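Local coordinates for YCAC GENE product (Escherichia coli, PDB 1YAC), which is an octameric, probably isochorismatase-like hydrolase whose substrate specificity is unknown, at residues L52-T57 / A74-A79; L17-A22 / I82-N87; K48-P53 / G167-L172. All coordinates share one frame; numbering follows the deposited sequence.

In the fold
All three contacts are buried, yet they tie together different layers of the three-layer alpha-beta-alpha sandwich. Contacts 1 and 2 share one parallel sheet. Contact 1 joins strand 54-59 to the end of helix 70-75, whereas contact 2 bridges the strands on either side of it, 13-18 and 81-84, and T57 of the first hydrogen-bonds to R84 of the second. Contact 3 overlaps contact 1 along the chain at L52 and P53, but joins the C-terminal end of helix 33-49 and the loop after it to helix 165-173. Its chemistry and that of contact 1 are apolar, with an aromatic face as platform, while contact 2 is a salt bridge at the strand ends, about 23 Å from contact 3 between centres.

Contact 1. Residues L52-T57 / A74-A79; sequences LPTILT and AQFPDA. Unlike the reference sequence in segment 74-79: A79 (reference Thr).
The F76 ring is held between T54 and its own chain neighbour Q75. On one face the methyl CG2 of T54 sits over the centre, 4.0 Å from the ring centroid and only 6° off the normal, a CH-pi contact. On the opposite face CG of Q75 lies nearer the rim. CD2 of L56 lies obliquely to the ring, and CD1 of L56 packs 4.1 Å from CB of F76. Both T54 and L56 cross F76 at about a right angle.

The rotation of T54 serves both ends of its side chain. With chi1 at -59°, OG1 stands beside the backbone N and CG2 is carried over the ring. OG1 also donates to O of L52, 2.8 Å away, approaching from above that carbonyl's plane. The hydroxyl thus has a partner within its segment although it lies 3.7 Å from CE1 of F76. A79, a threonine in the reference sequence, makes a tight approach: its CB is 3.2 Å from the carbonyl O of T54.

F76 is where the chain leaves helix 70-75, and a type I turn runs from it to A79, closed by a weak bond from A79 N to F76 O. The turn delivers the chain to strand 81-84, so the contact lies within a beta-alpha-beta unit, against the strand from which that unit starts. A47 of helix 33-49 touches both T54 and F76, and K48 adds to the cover of the ring. I55 points away from this contact and packs on helix 94-102, with strand 54-59 running between strands 13-18 and 81-84.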
loop_
_atom_site.group_PDB
_atom_site.type_symbol
_atom_site.label_atom_id
_atom_site.label_comp_id
_atom_site.label_asym_id
_atom_site.label_seq_id
_atom_site.Cartn_x
_atom_site.Cartn_y
_atom_site.Cartn_z
ATOM N N LEU A 52 -35.918 11.839 3.077
ATOM C CA LEU A 52 -36.208 10.696 2.228
ATOM C C LEU A 52 -36.779 9.556 3.032
ATOM O O LEU A 52 -36.281 9.263 4.122
ATOM C CB LEU A 52 -34.929 10.197 1.550
ATOM C CG LEU A 52 -34.098 11.225 0.808
ATOM C CD1 LEU A 52 -32.812 10.536 0.311
ATOM C CD2 LEU A 52 -34.891 11.826 -0.346
ATOM N N PRO A 53 -37.862 8.919 2.539
ATOM C CA PRO A 53 -38.449 7.791 3.273
ATOM C C PRO A 53 -37.302 6.819 3.494
ATOM O O PRO A 53 -36.598 6.466 2.536
ATOM C CB PRO A 53 -39.457 7.226 2.266
ATOM C CG PRO A 53 -39.957 8.468 1.599
ATOM C CD PRO A 53 -38.648 9.226 1.329
ATOM N N THR A 54 -37.111 6.396 4.738
ATOM C CA THR A 54 -36.002 5.509 5.091
ATOM C C THR A 54 -36.478 4.207 5.728
ATOM O O THR A 54 -37.441 4.192 6.499
ATOM C CB THR A 54 -35.023 6.263 6.036
ATOM O OG1 THR A 54 -34.537 7.428 5.361
ATOM C CG2 THR A 54 -33.837 5.382 6.450
ATOM N N ILE A 55 -35.829 3.112 5.352
ATOM C CA ILE A 55 -36.155 1.786 5.855
ATOM C C ILE A 55 -34.942 1.154 6.542
ATOM O O ILE A 55 -33.855 1.089 5.968
ATOM C CB ILE A 55 -36.630 0.893 4.702
ATOM C CG1 ILE A 55 -37.937 1.462 4.142
ATOM C CG2 ILE A 55 -36.867 -0.537 5.169
ATOM C CD1 ILE A 55 -38.286 0.898 2.820
ATOM N N LEU A 56 -35.126 0.756 7.794
ATOM C CA LEU A 56 -34.074 0.116 8.576
ATOM C C LEU A 56 -34.371 -1.378 8.668
ATOM O O LEU A 56 -35.530 -1.787 8.780
ATOM C CB LEU A 56 -34.045 0.685 9.996
ATOM C CG LEU A 56 -33.958 2.197 10.177
ATOM C CD1 LEU A 56 -34.057 2.496 11.671
ATOM C CD2 LEU A 56 -32.670 2.754 9.588
ATOM N N THR A 57 -33.333 -2.202 8.604
ATOM C CA THR A 57 -33.530 -3.640 8.717
ATOM C C THR A 57 -32.295 -4.252 9.349
ATOM O O THR A 57 -31.203 -3.695 9.241
ATOM C CB THR A 57 -33.870 -4.306 7.347
ATOM O OG1 THR A 57 -34.179 -5.698 7.543
ATOM C CG2 THR A 57 -32.711 -4.169 6.359
ATOM N N ALA A 74 -32.069 5.982 16.777
ATOM C CA ALA A 74 -32.455 7.272 17.341
ATOM C C ALA A 74 -32.865 8.284 16.273
ATOM O O ALA A 74 -33.777 9.088 16.482
ATOM C CB ALA A 74 -31.298 7.839 18.183
ATOM N N GLN A 75 -32.201 8.232 15.124
ATOM C CA GLN A 75 -32.469 9.171 14.042
ATOM C C GLN A 75 -33.745 8.912 13.249
ATOM O O GLN A 75 -34.351 9.843 12.711
ATOM C CB GLN A 75 -31.277 9.208 13.088
ATOM C CG GLN A 75 -31.338 10.318 12.058
ATOM C CD GLN A 75 -29.986 10.570 11.433
ATOM O OE1 GLN A 75 -29.341 9.582 11.034
ATOM N NE2 GLN A 75 -29.560 11.749 11.361
ATOM N N PHE A 76 -34.149 7.656 13.167
ATOM C CA PHE A 76 -35.343 7.280 12.416
ATOM C C PHE A 76 -36.278 6.471 13.306
ATOM O O PHE A 76 -36.574 5.307 13.015
ATOM C CB PHE A 76 -34.925 6.461 11.189
ATOM C CG PHE A 76 -33.994 7.200 10.269
ATOM C CD1 PHE A 76 -34.484 8.174 9.398
ATOM C CD2 PHE A 76 -32.619 6.963 10.314
ATOM C CE1 PHE A 76 -33.621 8.909 8.587
ATOM C CE2 PHE A 76 -31.738 7.693 9.507
ATOM C CZ PHE A 76 -32.240 8.667 8.644
ATOM N N PRO A 77 -36.808 7.095 14.374
ATOM C CA PRO A 77 -37.708 6.383 15.286
ATOM C C PRO A 77 -39.030 5.928 14.684
ATOM O O PRO A 77 -39.593 4.938 15.130
ATOM C CB PRO A 77 -37.909 7.392 16.416
ATOM C CG PRO A 77 -37.808 8.702 15.715
ATOM C CD PRO A 77 -36.640 8.495 14.797
ATOM N N ASP A 78 -39.505 6.619 13.654
ATOM C CA ASP A 78 -40.772 6.254 13.028
ATOM C C ASP A 78 -40.631 5.468 11.725
ATOM O O ASP A 78 -41.631 5.085 11.119
ATOM C CB ASP A 78 -41.624 7.502 12.774
ATOM C CG ASP A 78 -42.085 8.176 14.058
ATOM O OD1 ASP A 78 -42.151 7.505 15.107
ATOM O OD2 ASP A 78 -42.402 9.385 14.004
ATOM N N ALA A 79 -39.399 5.209 11.303
ATOM C CA ALA A 79 -39.171 4.484 10.061
ATOM C C ALA A 79 -39.474 3.007 10.208
ATOM O O ALA A 79 -39.498 2.483 11.320
ATOM C CB ALA A 79 -37.709 4.664 9.615
#

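Contact 2. Residues L17-A22 / I82-N87; sequences LVDHQA and IARPGN
D19 and R84 meet with their flat groups almost in one plane, the carboxylate and guanidinium only 14° apart, although the two side chains as a whole run at about a right angle. The carboxylate lies at the guanidinium edge formed by the two terminal nitrogens. NH1 of R84 donates to OD1 of D19 at 2.9 Å, using the syn lone pair of that oxygen. NH2 of R84 faces OD2 of D19, whose position is less certain, so that bond is doubtful.

A bend at chi3 (-55°) in the R84 chain sets the guanidinium on this line. The NE-H is engaged too: NE of R84 donates to the carbonyl O of N87 at 2.8 Å, close to the guanidinium plane. In-plane bonds from NE and NH1 are likely to hold the guanidinium in its orientation. V18 contributes a looser apolar neighbour, its CG1 lying 4.1 Å from NH1 of R84.

The bridge spans strand 54-59, which separates strands 13-18 and 81-84 in the sheet, and T57 of that strand hydrogen-bonds through OG1 to NH1. Beyond R84 the chain reaches another subunit, with P85 packing on R177 of that neighbour.

C118, in the first turn of helix 115-128, touches both V18 and D19. D19 and R84 at the carboxyl ends of their strands, together with this cysteine, resemble the Asp-Lys-Cys triad of isochorismatase-like cysteine hydrolases, with arginine in the lysine's place. The bridge is likely to steady the D19 carboxylate, consistent with an active-site role as in relatives.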
loop_
_atom_site.group_PDB
_atom_site.type_symbol
_atom_site.label_atom_id
_atom_site.label_comp_id
_atom_site.label_asym_id
_atom_site.label_seq_id
_atom_site.Cartn_x
_atom_site.Cartn_y
_atom_site.Cartn_z
ATOM N N LEU A 17 -31.210 1.138 4.714
ATOM C CA LEU A 17 -30.027 0.939 5.551
ATOM C C LEU A 17 -30.104 -0.495 6.063
ATOM O O LEU A 17 -30.886 -0.810 6.966
ATOM C CB LEU A 17 -30.006 1.957 6.689
ATOM C CG LEU A 17 -30.024 3.422 6.224
ATOM C CD1 LEU A 17 -29.944 4.354 7.434
ATOM C CD2 LEU A 17 -28.845 3.687 5.271
ATOM N N VAL A 18 -29.253 -1.348 5.503
ATOM C CA VAL A 18 -29.262 -2.770 5.799
ATOM C C VAL A 18 -28.158 -3.342 6.690
ATOM O O VAL A 18 -26.987 -3.396 6.301
ATOM C CB VAL A 18 -29.265 -3.580 4.461
ATOM C CG1 VAL A 18 -29.618 -5.055 4.712
ATOM C CG2 VAL A 18 -30.229 -2.948 3.442
ATOM N N ASP A 19 -28.563 -3.785 7.876
ATOM C CA ASP A 19 -27.684 -4.455 8.827
ATOM C C ASP A 19 -26.425 -3.747 9.348
ATOM O O ASP A 19 -25.375 -4.375 9.513
ATOM C CB ASP A 19 -27.310 -5.842 8.290
ATOM C CG ASP A 19 -28.522 -6.662 7.872
ATOM O OD1 ASP A 19 -29.669 -6.286 8.193
ATOM O OD2 ASP A 19 -28.329 -7.687 7.193
ATOM N N HIS A 20 -26.514 -2.441 9.575
ATOM C CA HIS A 20 -25.391 -1.706 10.150
ATOM C C HIS A 20 -25.515 -2.015 11.648
ATOM O O HIS A 20 -25.982 -1.184 12.442
ATOM C CB HIS A 20 -25.530 -0.194 9.903
ATOM C CG HIS A 20 -25.285 0.226 8.481
ATOM N ND1 HIS A 20 -26.309 0.500 7.595
ATOM C CD2 HIS A 20 -24.133 0.487 7.814
ATOM C CE1 HIS A 20 -25.802 0.914 6.451
ATOM N NE2 HIS A 20 -24.482 0.914 6.552
ATOM N N GLN A 21 -25.147 -3.238 12.012
ATOM C CA GLN A 21 -25.247 -3.700 13.395
ATOM C C GLN A 21 -23.910 -3.692 14.136
ATOM O O GLN A 21 -22.859 -3.892 13.530
ATOM C CB GLN A 21 -25.897 -5.083 13.412
ATOM C CG GLN A 21 -27.352 -5.042 12.930
ATOM C CD GLN A 21 -27.870 -6.398 12.502
ATOM O OE1 GLN A 21 -28.154 -6.561 11.296
ATOM N NE2 GLN A 21 -27.993 -7.307 13.361
ATOM N N ALA A 22 -23.971 -3.496 15.451
ATOM C CA ALA A 22 -22.782 -3.416 16.293
ATOM C C ALA A 22 -21.801 -4.567 16.127
ATOM O O ALA A 22 -20.596 -4.338 15.999
ATOM C CB ALA A 22 -23.174 -3.253 17.747
ATOM N N ILE A 82 -37.498 -3.505 10.168
ATOM C CA ILE A 82 -37.727 -4.921 9.943
ATOM C C ILE A 82 -36.575 -5.764 10.487
ATOM O O ILE A 82 -35.466 -5.757 9.946
ATOM C CB ILE A 82 -37.935 -5.222 8.422
ATOM C CG1 ILE A 82 -39.122 -4.418 7.863
ATOM C CG2 ILE A 82 -38.193 -6.698 8.196
ATOM C CD1 ILE A 82 -38.798 -2.992 7.492
ATOM N N ALA A 83 -36.812 -6.400 11.628
ATOM C CA ALA A 83 -35.818 -7.277 12.245
ATOM C C ALA A 83 -36.072 -8.631 11.606
ATOM O O ALA A 83 -37.077 -9.282 11.904
ATOM C CB ALA A 83 -36.026 -7.349 13.761
ATOM N N ARG A 84 -35.235 -8.996 10.641
ATOM C CA ARG A 84 -35.379 -10.265 9.938
ATOM C C ARG A 84 -34.851 -11.406 10.801
ATOM O O ARG A 84 -33.677 -11.435 11.178
ATOM C CB ARG A 84 -34.630 -10.224 8.602
ATOM C CG ARG A 84 -34.792 -8.911 7.849
ATOM C CD ARG A 84 -34.311 -9.014 6.406
ATOM N NE ARG A 84 -32.927 -9.480 6.264
ATOM C CZ ARG A 84 -31.851 -8.748 6.529
ATOM N NH1 ARG A 84 -31.975 -7.500 6.961
ATOM N NH2 ARG A 84 -30.643 -9.267 6.362
ATOM N N PRO A 85 -35.711 -12.382 11.109
ATOM C CA PRO A 85 -35.273 -13.508 11.936
ATOM C C PRO A 85 -34.458 -14.550 11.182
ATOM O O PRO A 85 -33.738 -15.331 11.807
ATOM C CB PRO A 85 -36.587 -14.102 12.454
ATOM C CG PRO A 85 -37.699 -13.384 11.711
ATOM C CD PRO A 85 -37.083 -12.580 10.618
ATOM N N GLY A 86 -34.537 -14.554 9.850
ATOM C CA GLY A 86 -33.797 -15.558 9.098
ATOM C C GLY A 86 -33.330 -15.235 7.693
ATOM O O GLY A 86 -32.231 -15.645 7.312
ATOM N N ASN A 87 -34.143 -14.521 6.921
ATOM C CA ASN A 87 -33.778 -14.172 5.551
ATOM C C ASN A 87 -32.514 -13.334 5.444
ATOM O O ASN A 87 -32.449 -12.226 5.975
ATOM C CB ASN A 87 -34.926 -13.457 4.851
ATOM C CG ASN A 87 -35.980 -14.422 4.340
ATOM O OD1 ASN A 87 -37.179 -14.228 4.564
ATOM N ND2 ASN A 87 -35.535 -15.488 3.661
#

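Contact 3. Residues K48-P53 / G167-L172; sequences KYFNLP and GVACEL
F50 and L172 form the centre of this contact between the end of helix 33-49 and helix 165-173, which is held by dispersion and CH-pi forces, with no hydrogen bond across it. The CH-pi contact comes from CB of L172, 3.8 Å from the centroid of the F50 ring and 7° off its normal. CD2 of Y49 lies over the centre of the opposite face, so the phenyl group is clasped between its own neighbour in sequence and the facing helix.

Apolar contacts surround this central one. The methyl CD1 of L172 is 3.7 Å from CD2 of F50, and it also meets CD1 of L52 tip to tip at 3.9 Å. A169, one turn earlier on helix 165-173, brings its CB within 4.1 Å of CE2 of F50. A chi1 of -70° puts CG of F50 beside the backbone N and turns the ring toward A169 and L172. Replacing F50 with an alanine takes away the ring and is likely to leave CB of L172, CB of A169 and the edge of the Y49 ring without their partner.

The polar element is close but not bonded: CZ of F50 comes within 3.4 Å of the carbonyl O of A169.

Just after F50, helix 33-49 ends in a Schellman motif. N51 has positive phi, 58°, and its N bonds back to O of K48. The chain then turns through L52 toward strand 54-59. V168 and L172 also pack on L46, extending the interface along helix 33-49. The end of helix 33-49 thus packs on helix 165-173 within one outer helical layer of the alpha-beta-alpha sandwich.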
loop_
_atom_site.group_PDB
_atom_site.type_symbol
_atom_site.label_atom_id
_atom_site.label_comp_id
_atom_site.label_asym_id
_atom_site.label_seq_id
_atom_site.Cartn_x
_atom_site.Cartn_y
_atom_site.Cartn_z
ATOM N N LYS A 48 -32.043 12.114 6.507
ATOM C CA LYS A 48 -32.881 12.944 7.356
ATOM C C LYS A 48 -33.016 14.355 6.775
ATOM O O LYS A 48 -34.132 14.889 6.660
ATOM C CB LYS A 48 -32.298 13.004 8.771
ATOM C CG LYS A 48 -33.068 13.905 9.719
ATOM C CD LYS A 48 -33.863 13.125 10.746
ATOM C CE LYS A 48 -34.876 12.201 10.120
ATOM N NZ LYS A 48 -35.766 11.618 11.163
ATOM N N TYR A 49 -31.886 14.938 6.380
ATOM C CA TYR A 49 -31.872 16.287 5.813
ATOM C C TYR A 49 -32.780 16.433 4.584
ATOM O O TYR A 49 -33.526 17.409 4.460
ATOM C CB TYR A 49 -30.445 16.703 5.446
ATOM C CG TYR A 49 -30.379 18.051 4.755
ATOM C CD1 TYR A 49 -30.728 19.219 5.430
ATOM C CD2 TYR A 49 -29.993 18.152 3.422
ATOM C CE1 TYR A 49 -30.694 20.453 4.793
ATOM C CE2 TYR A 49 -29.959 19.378 2.777
ATOM C CZ TYR A 49 -30.308 20.525 3.472
ATOM O OH TYR A 49 -30.245 21.755 2.841
ATOM N N PHE A 50 -32.664 15.488 3.654
ATOM C CA PHE A 50 -33.470 15.502 2.449
ATOM C C PHE A 50 -34.858 14.930 2.677
ATOM O O PHE A 50 -35.648 14.854 1.738
ATOM C CB PHE A 50 -32.768 14.740 1.323
ATOM C CG PHE A 50 -31.548 15.435 0.800
ATOM C CD1 PHE A 50 -31.670 16.629 0.087
ATOM C CD2 PHE A 50 -30.274 14.942 1.077
ATOM C CE1 PHE A 50 -30.545 17.323 -0.338
ATOM C CE2 PHE A 50 -29.135 15.636 0.654
ATOM C CZ PHE A 50 -29.274 16.830 -0.054
ATOM N N ASN A 51 -35.155 14.487 3.900
ATOM C CA ASN A 51 -36.480 13.935 4.182
ATOM C C ASN A 51 -36.847 12.759 3.295
ATOM O O ASN A 51 -37.970 12.678 2.809
ATOM C CB ASN A 51 -37.553 15.007 3.993
ATOM C CG ASN A 51 -37.790 15.802 5.222
ATOM O OD1 ASN A 51 -37.412 16.959 5.314
ATOM N ND2 ASN A 51 -38.452 15.210 6.165
ATOM N N LEU A 52 -35.918 11.839 3.077
ATOM C CA LEU A 52 -36.208 10.696 2.228
ATOM C C LEU A 52 -36.779 9.556 3.032
ATOM O O LEU A 52 -36.281 9.263 4.122
ATOM C CB LEU A 52 -34.929 10.197 1.550
ATOM C CG LEU A 52 -34.098 11.225 0.808
ATOM C CD1 LEU A 52 -32.812 10.536 0.311
ATOM C CD2 LEU A 52 -34.891 11.826 -0.346
ATOM N N PRO A 53 -37.862 8.919 2.539
ATOM C CA PRO A 53 -38.449 7.791 3.273
ATOM C C PRO A 53 -37.302 6.819 3.494
ATOM O O PRO A 53 -36.598 6.466 2.536
ATOM C CB PRO A 53 -39.457 7.226 2.266
ATOM C CG PRO A 53 -39.957 8.468 1.599
ATOM C CD PRO A 53 -38.648 9.226 1.329
ATOM N N GLY A 167 -21.350 12.434 -3.093
ATOM C CA GLY A 167 -21.927 12.498 -4.424
ATOM C C GLY A 167 -23.449 12.394 -4.359
ATOM O O GLY A 167 -24.164 13.124 -5.060
ATOM N N VAL A 168 -23.943 11.481 -3.518
ATOM C CA VAL A 168 -25.387 11.278 -3.314
ATOM C C VAL A 168 -26.033 12.603 -2.841
ATOM O O VAL A 168 -27.029 13.065 -3.410
ATOM C CB VAL A 168 -25.653 10.142 -2.245
ATOM C CG1 VAL A 168 -27.138 10.084 -1.849
ATOM C CG2 VAL A 168 -25.209 8.772 -2.787
ATOM N N ALA A 169 -25.434 13.232 -1.834
ATOM C CA ALA A 169 -25.964 14.479 -1.304
ATOM C C ALA A 169 -26.018 15.572 -2.376
ATOM O O ALA A 169 -26.998 16.318 -2.470
ATOM C CB ALA A 169 -25.134 14.944 -0.112
ATOM N N CYS A 170 -24.962 15.667 -3.177
ATOM C CA CYS A 170 -24.881 16.686 -4.221
ATOM C C CYS A 170 -25.869 16.471 -5.353
ATOM O O CYS A 170 -26.402 17.438 -5.922
ATOM C CB CYS A 170 -23.461 16.769 -4.782
ATOM S SG CYS A 170 -22.260 17.534 -3.670
ATOM N N GLU A 171 -26.088 15.211 -5.718
ATOM C CA GLU A 171 -27.029 14.918 -6.789
ATOM C C GLU A 171 -28.462 15.176 -6.306
ATOM O O GLU A 171 -29.320 15.606 -7.077
ATOM C CB GLU A 171 -26.863 13.481 -7.280
ATOM C CG GLU A 171 -27.420 13.261 -8.685
ATOM C CD GLU A 171 -26.905 11.994 -9.320
ATOM O OE1 GLU A 171 -25.844 12.069 -9.957
ATOM O OE2 GLU A 171 -27.556 10.930 -9.201
ATOM N N LEU A 172 -28.713 14.921 -5.028
ATOM C CA LEU A 172 -30.033 15.150 -4.448
ATOM C C LEU A 172 -30.334 16.644 -4.285
ATOM O O LEU A 172 -31.441 17.099 -4.600
ATOM C CB LEU A 172 -30.137 14.482 -3.074
ATOM C CG LEU A 172 -30.296 12.966 -3.036
ATOM C CD1 LEU A 172 -30.054 12.461 -1.624
ATOM C CD2 LEU A 172 -31.678 12.580 -3.512
#